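PDB 6ZPV: MgGH51, which catalyses the hydrolysis of terminal alpha-L-arabinofuranosyl residues from arabinose-containing glycans, as a fungal glycoside hydrolase of family GH51. Local coordinates for residues A114-R119 and T157-E162; S223-P228 and T281-I286; Q236-R241 and G292-G297; W407-A412 and G532-W537. All coordinates share one frame; numbering follows the deposited sequence. Where two conformers were deposited one is given.

From the N terminus, the chain first closes on itself at contact 1, where neighbouring strands of a five-stranded antiparallel sheet are joined across 37 residues that include strands 127-136 and 141-150. The next two contacts cross: their segments follow one another as 223-228, 236-241, 281-286 and 292-297. Contact 2 pairs neighbouring strands of the parallel eight-stranded sheet, and contact 3 links the loops that follow those same strands; the centres of the two lie about 25 Å apart. Contact 4 comes last and spans 119 residues, tying helix 405-410 to the start of strand 535-541 in the antiparallel C-terminal sheet. Contacts 1 and 4 lie on opposite sides of the chain's centre, about 57 Å between centres.

Contact 1 (A114-R119 and T157-E162). With NAG (2-acetamido-2-deoxy-beta-D-glucopyranose), chain E; NAG (2-acetamido-2-deoxy-beta-D-glucopyranose), chain B.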
# COMPACT_ATOMS: atom_id res chain seq x y z
N ALA A 114 -9.12 -16.35 -16.10
CA ALA A 114 -7.95 -17.24 -16.02
C ALA A 114 -7.18 -17.15 -17.33
O ALA A 114 -7.79 -17.10 -18.43
CB ALA A 114 -8.39 -18.66 -15.82
N SER A 115 -5.87 -17.22 -17.26
CA SER A 115 -5.07 -17.31 -18.48
C SER A 115 -3.76 -18.06 -18.15
O SER A 115 -3.30 -18.14 -17.00
CB SER A 115 -4.84 -15.97 -19.08
OG SER A 115 -4.04 -15.14 -18.24
N LEU A 116 -3.13 -18.54 -19.21
CA LEU A 116 -1.85 -19.22 -19.14
C LEU A 116 -1.24 -19.28 -20.53
O LEU A 116 -1.96 -19.09 -21.52
CB LEU A 116 -1.97 -20.60 -18.52
CG LEU A 116 -2.89 -21.61 -19.22
CD1 LEU A 116 -2.25 -22.24 -20.46
CD2 LEU A 116 -3.30 -22.71 -18.27
N PHE A 117 0.04 -19.58 -20.61
CA PHE A 117 0.72 -19.93 -21.86
C PHE A 117 1.14 -21.37 -21.77
O PHE A 117 1.62 -21.82 -20.71
CB PHE A 117 1.89 -19.00 -22.11
CG PHE A 117 1.55 -17.59 -22.52
CD1 PHE A 117 1.10 -16.67 -21.58
CD2 PHE A 117 1.67 -17.18 -23.83
CE1 PHE A 117 0.78 -15.37 -21.94
CE2 PHE A 117 1.33 -15.90 -24.19
CZ PHE A 117 0.89 -15.00 -23.25
N PHE A 118 1.11 -22.07 -22.91
CA PHE A 118 1.61 -23.44 -22.97
C PHE A 118 2.28 -23.72 -24.30
O PHE A 118 1.99 -23.06 -25.30
CB PHE A 118 0.51 -24.50 -22.73
CG PHE A 118 -0.40 -24.76 -23.91
CD1 PHE A 118 -1.42 -23.89 -24.28
CD2 PHE A 118 -0.15 -25.84 -24.75
CE1 PHE A 118 -2.17 -24.09 -25.41
CE2 PHE A 118 -0.90 -26.05 -25.89
CZ PHE A 118 -1.92 -25.17 -26.23
N ARG A 119 3.10 -24.74 -24.34
CA ARG A 119 3.54 -25.40 -25.59
C ARG A 119 3.87 -26.83 -25.29
O ARG A 119 4.27 -27.15 -24.17
CB ARG A 119 4.74 -24.68 -26.22
CG ARG A 119 6.06 -24.82 -25.48
CD ARG A 119 7.26 -24.08 -26.09
NE ARG A 119 8.52 -24.19 -25.18
CZ ARG A 119 9.42 -25.07 -25.45
NH1 ARG A 119 9.26 -25.82 -26.55
NH2 ARG A 119 10.52 -25.21 -24.82
N THR A 157 1.44 -20.59 -26.77
CA THR A 157 0.05 -20.22 -27.07
C THR A 157 -0.65 -19.80 -25.77
O THR A 157 -0.53 -20.52 -24.78
CB THR A 157 -0.63 -21.45 -27.67
OG1 THR A 157 0.07 -21.83 -28.88
CG2 THR A 157 -2.10 -21.21 -28.01
N GLN A 158 -1.37 -18.67 -25.81
CA GLN A 158 -2.13 -18.22 -24.66
C GLN A 158 -3.51 -18.84 -24.70
O GLN A 158 -4.18 -18.84 -25.73
CB GLN A 158 -2.22 -16.71 -24.58
CG GLN A 158 -2.64 -16.24 -23.18
CD GLN A 158 -2.82 -14.74 -22.99
OE1 GLN A 158 -3.35 -14.11 -23.88
NE2 GLN A 158 -2.49 -14.22 -21.80
N ILE A 159 -3.96 -19.29 -23.53
CA ILE A 159 -5.35 -19.71 -23.22
C ILE A 159 -5.98 -18.63 -22.34
O ILE A 159 -5.35 -18.23 -21.36
CB ILE A 159 -5.40 -21.12 -22.57
CG1 ILE A 159 -5.00 -22.22 -23.57
CG2 ILE A 159 -6.72 -21.39 -21.89
CD1 ILE A 159 -4.96 -23.66 -23.01
N ASN A 160 -7.19 -18.19 -22.66
CA ASN A 160 -7.96 -17.23 -21.86
C ASN A 160 -9.36 -17.80 -21.65
O ASN A 160 -10.07 -17.96 -22.63
CB ASN A 160 -8.04 -15.87 -22.59
CG ASN A 160 -6.72 -15.18 -22.77
OD1 ASN A 160 -6.25 -14.51 -21.85
ND2 ASN A 160 -6.12 -15.38 -23.94
N LEU A 161 -9.71 -18.10 -20.43
CA LEU A 161 -11.02 -18.66 -20.11
C LEU A 161 -11.60 -18.00 -18.86
O LEU A 161 -10.87 -17.84 -17.86
CB LEU A 161 -10.92 -20.17 -19.84
CG LEU A 161 -10.49 -21.00 -21.07
CD1 LEU A 161 -10.06 -22.38 -20.64
CD2 LEU A 161 -11.62 -21.07 -22.10
N GLU A 162 -12.86 -17.59 -18.92
CA GLU A 162 -13.57 -17.07 -17.74
C GLU A 162 -14.03 -18.24 -16.87
O GLU A 162 -14.26 -19.36 -17.32
CB GLU A 162 -14.72 -16.17 -18.15
CG GLU A 162 -14.27 -14.85 -18.77
CD GLU A 162 -15.39 -13.94 -19.19
OE1 GLU A 162 -16.55 -14.37 -19.14
OE2 GLU A 162 -15.10 -12.79 -19.46
C1 NAG E . -15.27 -20.02 -20.86
C2 NAG E . -16.66 -19.48 -20.53
C3 NAG E . -17.19 -18.62 -21.70
C4 NAG E . -16.15 -17.57 -22.09
C5 NAG E . -14.80 -18.24 -22.37
C6 NAG E . -13.71 -17.26 -22.74
C7 NAG E . -17.86 -20.91 -18.97
C8 NAG E . -18.72 -22.17 -18.85
N2 NAG E . -17.58 -20.52 -20.24
O3 NAG E . -18.38 -18.00 -21.26
O4 NAG E . -16.60 -16.89 -23.30
O5 NAG E . -14.42 -18.96 -21.20
O6 NAG E . -13.59 -16.35 -21.66
O7 NAG E . -17.41 -20.34 -17.96
C1 NAG B . -16.71 -15.50 -23.20
C2 NAG B . -16.75 -14.93 -24.63
C3 NAG B . -17.11 -13.45 -24.53
C4 NAG B . -18.39 -13.28 -23.70
C5 NAG B . -18.24 -13.94 -22.34
C6 NAG B . -19.50 -13.90 -21.51
C7 NAG B . -15.26 -16.23 -26.18
C8 NAG B . -13.88 -16.31 -26.80
N2 NAG B . -15.49 -15.21 -25.34
O3 NAG B . -17.31 -12.90 -25.82
O4 NAG B . -18.69 -11.88 -23.46
O5 NAG B . -17.95 -15.32 -22.54
O6 NAG B . -20.47 -14.48 -22.38
O7 NAG B . -16.14 -17.07 -26.41
O HOH W 1 -1.40 -15.18 -19.02
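A114 and L161 form an antiparallel hydrogen-bonded pair, A114 N giving its proton to L161 O at 2.9 Å and A114 O accepting from L161 N. Their strands, 112-119 and 157-163, are neighbours in a five-stranded sheet that faces a second one, as in a beta sandwich. The small methyl of A114 suits the face that packs on V132 of that second sheet. S115 sits opposite N160 in a non-hydrogen-bonded pair on the other face, where one water joins S115 OG to Q158 NE2. L116 pairs with I159, and I159 N reaches L116 O at 2.8 Å, almost straight at 167°. L116 also touches F195 of strand 189-198. At F117, CG lies opposite the carbonyl carbon (chi1 -73°), which lets the ring lean on Q158: Q158 CB stands 3.9 Å from the centroid of the F117 ring, over its face. N160 ND2 meets Q158 OE1 at 3.0 Å from well above the glutamine's carbonyl plane, though OE1 lies in the amide plane of N160. Replacing F117 with an alanine would probably uncover the aliphatic part of Q158 and let its amide turn more freely. F118 touches I159, and both pack on I149 of the facing sheet, while the F118 backbone pairs with T157. At the far end E162 N forks to O5 and O6 of the NAG of chain E. One face is thus apolar and turned to the other sheet, the other mixes an aromatic ring with amides, hydroxyl and water, and a backbone N-H at the strand end holds the sugar.

Contact 2 (S223-P228 and T281-I286); sequences SFFRFP and TGMEPI
F224 holds CG between its backbone N and carbonyl carbon (chi1 68°), while I286 turns CG1 opposite its own carbonyl carbon (chi1 -61°) and extends from there, so CD1 arrives over a face of the phenylalanine ring. I286 CD1 lies 4.0 Å from the centroid of the F224 ring, displaced toward the rim, a CH-pi contact to which a branched aliphatic residue is well suited. On the opposite face of the sheet the chain of M283 bends at its last torsion and sets SD at the edge of the F225 ring, 5.2 Å from the ring centroid: a Met-aromatic contact. The backbones run parallel and bond in alternation: E284 N to S223 O, F225 N to E284 O at 2.9 Å, I286 N to F225 O and F227 N to I286 O. These are adjacent strands of the eight-stranded parallel (beta/alpha)8 barrel of GH51 enzymes, and helix 271-281 makes the beta-alpha-beta crossover between them. F225, F227, M283 and P285 all touch that helix. P285 can take its place in the strand because no bond across this pair needs its missing N-H; its CB meets the edge of the F227 ring, 3.8 Å from CE1. R226 shares the face of F224 and I286; its extended chain carries the guanidinium away from the neighbouring strand to salt bridges with E429 and E347. E284, at the start of its strand on the same face, pairs its carboxylate with R344.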
# COMPACT_ATOMS: atom_id res chain seq x y z
N SER A 223 -5.46 11.99 0.68
CA SER A 223 -5.18 13.00 -0.35
C SER A 223 -3.95 12.64 -1.19
O SER A 223 -3.80 13.18 -2.30
CB SER A 223 -4.93 14.37 0.23
OG SER A 223 -3.78 14.38 1.06
N PHE A 224 -3.07 11.79 -0.70
CA PHE A 224 -1.85 11.44 -1.42
C PHE A 224 -1.52 9.99 -1.14
O PHE A 224 -2.01 9.35 -0.21
CB PHE A 224 -0.66 12.32 -1.01
CG PHE A 224 -0.16 12.12 0.39
CD1 PHE A 224 0.67 11.04 0.73
CD2 PHE A 224 -0.58 12.95 1.42
CE1 PHE A 224 1.07 10.79 2.01
CE2 PHE A 224 -0.16 12.71 2.72
CZ PHE A 224 0.65 11.64 3.02
N PHE A 225 -0.63 9.48 -1.97
CA PHE A 225 -0.13 8.09 -1.90
C PHE A 225 1.38 8.13 -2.14
O PHE A 225 1.84 8.42 -3.27
CB PHE A 225 -0.86 7.24 -2.95
CG PHE A 225 -0.71 5.75 -2.84
CD1 PHE A 225 0.38 5.08 -3.37
CD2 PHE A 225 -1.69 4.97 -2.29
CE1 PHE A 225 0.43 3.69 -3.41
CE2 PHE A 225 -1.66 3.59 -2.33
CZ PHE A 225 -0.58 2.94 -2.91
N ARG A 226 2.16 7.86 -1.11
CA ARG A 226 3.65 7.80 -1.18
C ARG A 226 4.04 6.40 -1.64
O ARG A 226 3.55 5.39 -1.07
CB ARG A 226 4.26 8.12 0.19
CG ARG A 226 5.76 8.16 0.19
CD ARG A 226 6.34 7.98 1.59
NE ARG A 226 7.80 7.97 1.60
CZ ARG A 226 8.55 7.26 2.46
NH1 ARG A 226 7.96 6.61 3.48
NH2 ARG A 226 9.85 7.19 2.27
N PHE A 227 4.89 6.27 -2.66
CA PHE A 227 5.21 4.95 -3.24
C PHE A 227 6.44 5.10 -4.10
O PHE A 227 6.76 6.24 -4.52
CB PHE A 227 4.02 4.45 -4.08
CG PHE A 227 3.95 5.03 -5.47
CD1 PHE A 227 3.68 6.36 -5.66
CD2 PHE A 227 4.29 4.24 -6.56
CE1 PHE A 227 3.73 6.90 -6.93
CE2 PHE A 227 4.34 4.79 -7.81
CZ PHE A 227 4.08 6.13 -8.01
N PRO A 228 7.14 4.03 -4.51
CA PRO A 228 6.90 2.62 -4.15
C PRO A 228 7.66 2.17 -2.90
O PRO A 228 7.65 0.97 -2.57
CB PRO A 228 7.38 1.88 -5.38
CG PRO A 228 8.57 2.70 -5.83
CD PRO A 228 8.10 4.13 -5.62
N THR A 281 -9.16 7.45 -7.45
CA THR A 281 -9.46 7.79 -6.06
C THR A 281 -9.33 9.28 -5.76
O THR A 281 -9.62 9.69 -4.62
CB THR A 281 -8.55 7.00 -5.13
OG1 THR A 281 -7.20 7.30 -5.41
CG2 THR A 281 -8.81 5.52 -5.17
N GLY A 282 -8.84 10.06 -6.67
CA GLY A 282 -8.51 11.48 -6.40
C GLY A 282 -7.29 11.71 -5.56
O GLY A 282 -7.09 12.84 -5.15
N MET A 283 -6.47 10.70 -5.32
CA MET A 283 -5.19 10.91 -4.63
C MET A 283 -4.15 11.47 -5.60
O MET A 283 -4.24 11.19 -6.79
CB MET A 283 -4.64 9.59 -4.07
CG MET A 283 -5.45 9.03 -2.92
SD MET A 283 -4.70 7.59 -2.13
CE MET A 283 -5.93 6.35 -2.47
N GLU A 284 -3.18 12.19 -5.07
CA GLU A 284 -2.01 12.56 -5.85
C GLU A 284 -0.79 11.82 -5.33
O GLU A 284 -0.69 11.46 -4.15
CB GLU A 284 -1.75 14.05 -5.84
CG GLU A 284 -1.30 14.64 -4.51
CD GLU A 284 -1.11 16.15 -4.63
OE1 GLU A 284 -1.96 16.89 -4.09
OE2 GLU A 284 -0.15 16.56 -5.30
N PRO A 285 0.19 11.53 -6.21
CA PRO A 285 1.38 10.81 -5.77
C PRO A 285 2.36 11.67 -5.01
O PRO A 285 2.59 12.82 -5.32
CB PRO A 285 2.02 10.34 -7.10
CG PRO A 285 1.53 11.36 -8.09
CD PRO A 285 0.14 11.73 -7.67
N ILE A 286 3.06 10.99 -4.07
CA ILE A 286 4.40 11.42 -3.62
C ILE A 286 5.31 10.31 -4.09
O ILE A 286 5.36 9.24 -3.46
CB ILE A 286 4.45 11.72 -2.13
CG1 ILE A 286 3.49 12.84 -1.75
CG2 ILE A 286 5.89 12.04 -1.75
CD1 ILE A 286 3.43 13.21 -0.29
O HOH W 2 -5.66 14.87 -3.67
O HOH W 3 -4.33 15.72 -3.43

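Contact 3 (Q236-R241 and G292-G297); sequences QTTATR and GYSLGG. With NAG (2-acetamido-2-deoxy-beta-D-glucopyranose), chain D; SO4 (sulfate ion), chain Q.
Q236 O is approached by G296 N at 3.0 Å, bent to 137° and from above the carbonyl plane, and also by a water that touches S294 OG. This is the one direct hydrogen bond between the two segments, which lie in the loops after adjacent barrel strands 224-227 and 284-289; G235, just before Q236, also bonds the backbone of L295. Glycine is needed at G296, since a beta carbon there would run into Q236 O. At G297, last residue of the type I turn from S294, a beta carbon would instead jam against the preceding carbonyl. The side chain of Q236 bends at its second torsion (chi2 63°), bringing NE2 to 3.3 Å from G296 CA, and a second water joins Q236 NE2 to L295 O. S294 is small enough to press its hydroxyl against the backbone, OG lying 3.2 Å from T237 CA, and a third water links S294 OG to T238 OG1. T238 also grips a sulfate, probably from the crystallisation liquor: T238 OG1 donates to O2 at 2.7 Å. R241, which with Q311 belongs to a glycan pocket, braces the short 3-10 segment. R241 NH1 meets T238 O at 2.9 Å, and R241 NH2 gives a proton to O7 of the NAG of chain D at 3.0 Å. A leucine in place of R241 would probably cost T238 O its side-chain donor and the acetamide O7 its partner, and hold the 3-10 segment less firmly. Water and backbone groups thus do most of the joining at this surface site.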
# COMPACT_ATOMS: atom_id res chain seq x y z
N GLN A 236 18.62 -4.62 -2.22
CA GLN A 236 19.75 -5.04 -1.38
C GLN A 236 21.10 -4.60 -2.00
O GLN A 236 22.08 -4.47 -1.28
CB GLN A 236 19.68 -6.54 -1.17
CG GLN A 236 20.71 -7.08 -0.25
CD GLN A 236 20.62 -6.55 1.17
OE1 GLN A 236 19.52 -6.23 1.70
NE2 GLN A 236 21.78 -6.39 1.80
N THR A 237 21.10 -4.49 -3.31
CA THR A 237 22.25 -4.13 -4.16
C THR A 237 21.75 -3.23 -5.26
O THR A 237 20.54 -3.15 -5.51
CB THR A 237 22.86 -5.41 -4.78
OG1 THR A 237 21.85 -6.00 -5.59
CG2 THR A 237 23.43 -6.34 -3.72
N THR A 238 22.66 -2.59 -5.98
CA THR A 238 22.26 -1.76 -7.14
C THR A 238 21.39 -2.61 -8.06
O THR A 238 20.34 -2.13 -8.58
CB THR A 238 23.49 -1.21 -7.84
OG1 THR A 238 24.22 -0.40 -6.89
CG2 THR A 238 23.13 -0.40 -9.05
N ALA A 239 21.79 -3.85 -8.34
CA ALA A 239 21.08 -4.68 -9.31
C ALA A 239 19.66 -5.09 -8.91
O ALA A 239 18.87 -5.42 -9.81
CB ALA A 239 21.88 -5.95 -9.60
N THR A 240 19.36 -5.03 -7.64
CA THR A 240 18.05 -5.44 -7.12
C THR A 240 17.15 -4.27 -6.74
O THR A 240 16.06 -4.51 -6.19
CB THR A 240 18.16 -6.47 -6.00
OG1 THR A 240 18.99 -5.94 -4.95
CG2 THR A 240 18.69 -7.82 -6.49
N ARG A 241 17.54 -3.05 -7.09
CA ARG A 241 16.71 -1.87 -6.84
C ARG A 241 15.39 -1.95 -7.64
O ARG A 241 15.27 -2.64 -8.65
CB ARG A 241 17.49 -0.63 -7.27
CG ARG A 241 17.61 -0.45 -8.79
CD ARG A 241 18.62 0.64 -9.13
NE ARG A 241 18.67 0.96 -10.55
CZ ARG A 241 19.28 0.25 -11.50
NH1 ARG A 241 19.95 -0.85 -11.17
NH2 ARG A 241 19.17 0.61 -12.77
N GLY A 292 20.82 6.11 -5.72
CA GLY A 292 22.24 5.69 -5.69
C GLY A 292 22.67 4.96 -4.45
O GLY A 292 23.88 4.78 -4.23
N TYR A 293 21.75 4.51 -3.61
CA TYR A 293 22.02 3.72 -2.38
C TYR A 293 21.13 2.51 -2.31
O TYR A 293 19.93 2.60 -2.65
CB TYR A 293 21.87 4.61 -1.12
CG TYR A 293 22.17 3.88 0.15
CD1 TYR A 293 23.46 3.57 0.50
CD2 TYR A 293 21.17 3.51 1.03
CE1 TYR A 293 23.73 2.87 1.66
CE2 TYR A 293 21.43 2.85 2.20
CZ TYR A 293 22.72 2.50 2.53
OH TYR A 293 23.05 1.87 3.69
N SER A 294 21.68 1.40 -1.85
CA SER A 294 20.90 0.19 -1.56
C SER A 294 21.24 -0.35 -0.19
O SER A 294 22.22 0.09 0.43
CB SER A 294 21.10 -0.84 -2.69
OG SER A 294 22.46 -1.19 -2.84
N LEU A 295 20.39 -1.27 0.30
CA LEU A 295 20.35 -1.54 1.74
C LEU A 295 21.54 -2.37 2.24
O LEU A 295 21.76 -2.36 3.45
CB LEU A 295 19.02 -2.21 2.09
CG LEU A 295 17.83 -1.26 1.97
CD1 LEU A 295 16.53 -2.05 1.88
CD2 LEU A 295 17.77 -0.31 3.16
N GLY A 296 22.32 -2.97 1.34
CA GLY A 296 23.60 -3.58 1.76
C GLY A 296 24.69 -2.57 2.02
O GLY A 296 25.79 -2.99 2.39
N GLY A 297 24.39 -1.28 1.95
CA GLY A 297 25.36 -0.25 2.35
C GLY A 297 26.16 0.38 1.26
O GLY A 297 26.94 1.31 1.55
C1 NAG D . 20.33 -0.44 -18.64
C2 NAG D . 21.64 -0.18 -17.93
C3 NAG D . 22.75 0.01 -19.01
C4 NAG D . 22.69 -1.09 -20.05
C5 NAG D . 21.32 -1.39 -20.60
C6 NAG D . 21.22 -2.62 -21.53
C7 NAG D . 21.22 1.13 -15.86
C8 NAG D . 21.06 2.46 -15.25
N2 NAG D . 21.53 1.05 -17.17
O3 NAG D . 23.97 0.15 -18.37
O4 NAG D . 23.54 -0.71 -21.17
O5 NAG D . 20.44 -1.58 -19.47
O6 NAG D . 21.55 -3.77 -20.65
O7 NAG D . 20.92 0.18 -15.14
S SO4 Q . 26.69 -2.82 -5.95
O1 SO4 Q . 26.79 -3.94 -6.87
O2 SO4 Q . 26.68 -1.52 -6.81
O3 SO4 Q . 27.87 -2.78 -5.09
O4 SO4 Q . 25.49 -3.07 -5.21
O HOH W 4 24.24 -2.12 -0.98
O HOH W 5 21.95 -5.34 4.47
O HOH W 6 23.53 0.71 -4.44

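Contact 4 (W407-A412 and G532-W537); sequences WFYQNA and GGTLHW
The C-terminal end of helix 405-410, which follows barrel strand 396-403, meets the turn that leads into strand 535-541 of the C-terminal antiparallel sheet, with Y409 and A412 facing T534 and H536. No direct hydrogen bond crosses the contact; two CH-pi contacts and two waters carry it. The Y409 ring leans toward the turn because CG sits between its backbone N and carbonyl carbon (chi1 73°). T534 CG2 lies over one face, 3.9 Å from the centroid of the Y409 ring, and G533 O comes obliquely to 3.2 Å from Y409 CD1. The same oxygen accepts H536 NE2 at 2.8 Å, from above its carbonyl plane, though G533 O lies near the plane of the imidazole; this bond fixes the ring's rotation. Over the H536 ring sits the methyl of A412, its CB 3.6 Å from CE1, small enough to approach closely. One water takes the proton of G532 N at 2.8 Å and donates to Y409 O, near the helix end. A second bridges Q410 NE2 and G532 O. G532 has the positive phi (103°) that a side chain would resist. Helix 454-469 lies against both partners, A462 touching Y409 as well as H536. Strand 547-554 pairs with strand 535-541, H536 bonding to A553, so this short helix after barrel strand 396-403 abuts the start of strand 535-541.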
# COMPACT_ATOMS: atom_id res chain seq x y z
N TRP A 407 5.02 8.01 23.90
CA TRP A 407 5.86 9.00 23.20
C TRP A 407 5.01 9.89 22.29
O TRP A 407 5.24 11.10 22.20
CB TRP A 407 6.94 8.27 22.36
CG TRP A 407 7.89 9.18 21.65
CD1 TRP A 407 9.12 9.53 22.12
CD2 TRP A 407 7.70 9.85 20.40
NE1 TRP A 407 9.73 10.40 21.26
CE2 TRP A 407 8.87 10.65 20.22
CE3 TRP A 407 6.69 9.89 19.43
CZ2 TRP A 407 9.03 11.48 19.09
CZ3 TRP A 407 6.85 10.73 18.35
CH2 TRP A 407 7.98 11.54 18.18
N PHE A 408 4.07 9.32 21.57
CA PHE A 408 3.27 10.10 20.62
C PHE A 408 2.48 11.21 21.33
O PHE A 408 2.50 12.36 20.85
CB PHE A 408 2.37 9.20 19.75
CG PHE A 408 3.12 8.58 18.61
CD1 PHE A 408 3.30 9.32 17.45
CD2 PHE A 408 3.77 7.38 18.70
CE1 PHE A 408 4.09 8.85 16.41
CE2 PHE A 408 4.54 6.91 17.66
CZ PHE A 408 4.70 7.63 16.50
N TYR A 409 1.81 10.94 22.46
CA TYR A 409 1.11 12.05 23.12
C TYR A 409 2.10 13.04 23.74
O TYR A 409 1.84 14.23 23.76
CB TYR A 409 -0.02 11.64 24.06
CG TYR A 409 0.37 11.02 25.37
CD1 TYR A 409 0.87 11.84 26.38
CD2 TYR A 409 0.16 9.70 25.68
CE1 TYR A 409 1.18 11.34 27.65
CE2 TYR A 409 0.41 9.20 26.97
CZ TYR A 409 0.90 10.02 27.95
OH TYR A 409 1.17 9.51 29.22
N GLN A 410 3.22 12.54 24.25
CA GLN A 410 4.24 13.36 24.88
C GLN A 410 4.92 14.26 23.86
O GLN A 410 5.53 15.26 24.28
CB GLN A 410 5.30 12.56 25.65
CG GLN A 410 4.73 11.90 26.89
CD GLN A 410 5.84 11.11 27.59
OE1 GLN A 410 6.68 10.48 26.91
NE2 GLN A 410 5.69 10.93 28.88
N ASN A 411 4.86 13.94 22.57
CA ASN A 411 5.60 14.68 21.54
C ASN A 411 4.65 15.33 20.56
O ASN A 411 5.06 15.71 19.45
CB ASN A 411 6.64 13.75 20.88
CG ASN A 411 7.77 13.50 21.84
OD1 ASN A 411 8.72 14.31 21.87
ND2 ASN A 411 7.68 12.49 22.65
N ALA A 412 3.44 15.66 20.98
CA ALA A 412 2.46 16.40 20.14
C ALA A 412 2.93 17.81 19.83
O ALA A 412 2.39 18.41 18.88
CB ALA A 412 1.12 16.43 20.83
N GLY A 532 3.06 17.73 26.91
CA GLY A 532 3.36 16.55 27.69
C GLY A 532 2.15 15.90 28.30
O GLY A 532 2.29 14.81 28.90
N GLY A 533 1.01 16.54 28.20
CA GLY A 533 -0.23 15.99 28.77
C GLY A 533 -0.87 14.95 27.88
O GLY A 533 -0.43 14.69 26.74
N THR A 534 -1.91 14.31 28.41
CA THR A 534 -2.64 13.24 27.70
C THR A 534 -3.77 13.77 26.83
O THR A 534 -4.29 12.99 26.02
CB THR A 534 -3.17 12.23 28.69
OG1 THR A 534 -3.91 12.91 29.70
CG2 THR A 534 -2.07 11.44 29.36
N LEU A 535 -4.24 15.01 27.03
CA LEU A 535 -5.46 15.49 26.38
C LEU A 535 -5.10 16.55 25.36
O LEU A 535 -4.46 17.57 25.68
CB LEU A 535 -6.41 16.11 27.41
CG LEU A 535 -7.78 16.53 26.86
CD1 LEU A 535 -8.59 15.35 26.38
CD2 LEU A 535 -8.54 17.30 27.93
N HIS A 536 -5.46 16.32 24.09
CA HIS A 536 -5.08 17.21 22.97
C HIS A 536 -6.26 17.42 22.06
O HIS A 536 -7.19 16.62 22.01
CB HIS A 536 -3.91 16.57 22.19
CG HIS A 536 -2.64 16.51 22.97
ND1 HIS A 536 -1.74 17.53 22.91
CD2 HIS A 536 -2.25 15.60 23.92
CE1 HIS A 536 -0.79 17.21 23.82
NE2 HIS A 536 -1.07 16.09 24.44
N TRP A 537 -6.23 18.52 21.32
CA TRP A 537 -7.31 18.82 20.37
C TRP A 537 -6.76 19.69 19.26
O TRP A 537 -5.70 20.32 19.39
CB TRP A 537 -8.47 19.54 21.11
CG TRP A 537 -8.04 20.74 21.86
CD1 TRP A 537 -7.88 22.02 21.38
CD2 TRP A 537 -7.64 20.79 23.26
NE1 TRP A 537 -7.39 22.84 22.36
CE2 TRP A 537 -7.24 22.10 23.52
CE3 TRP A 537 -7.56 19.83 24.25
CZ2 TRP A 537 -6.76 22.49 24.78
CZ3 TRP A 537 -7.13 20.22 25.49
CH2 TRP A 537 -6.73 21.54 25.75
O HOH W 7 2.43 16.92 24.26
O HOH W 8 4.41 13.61 29.92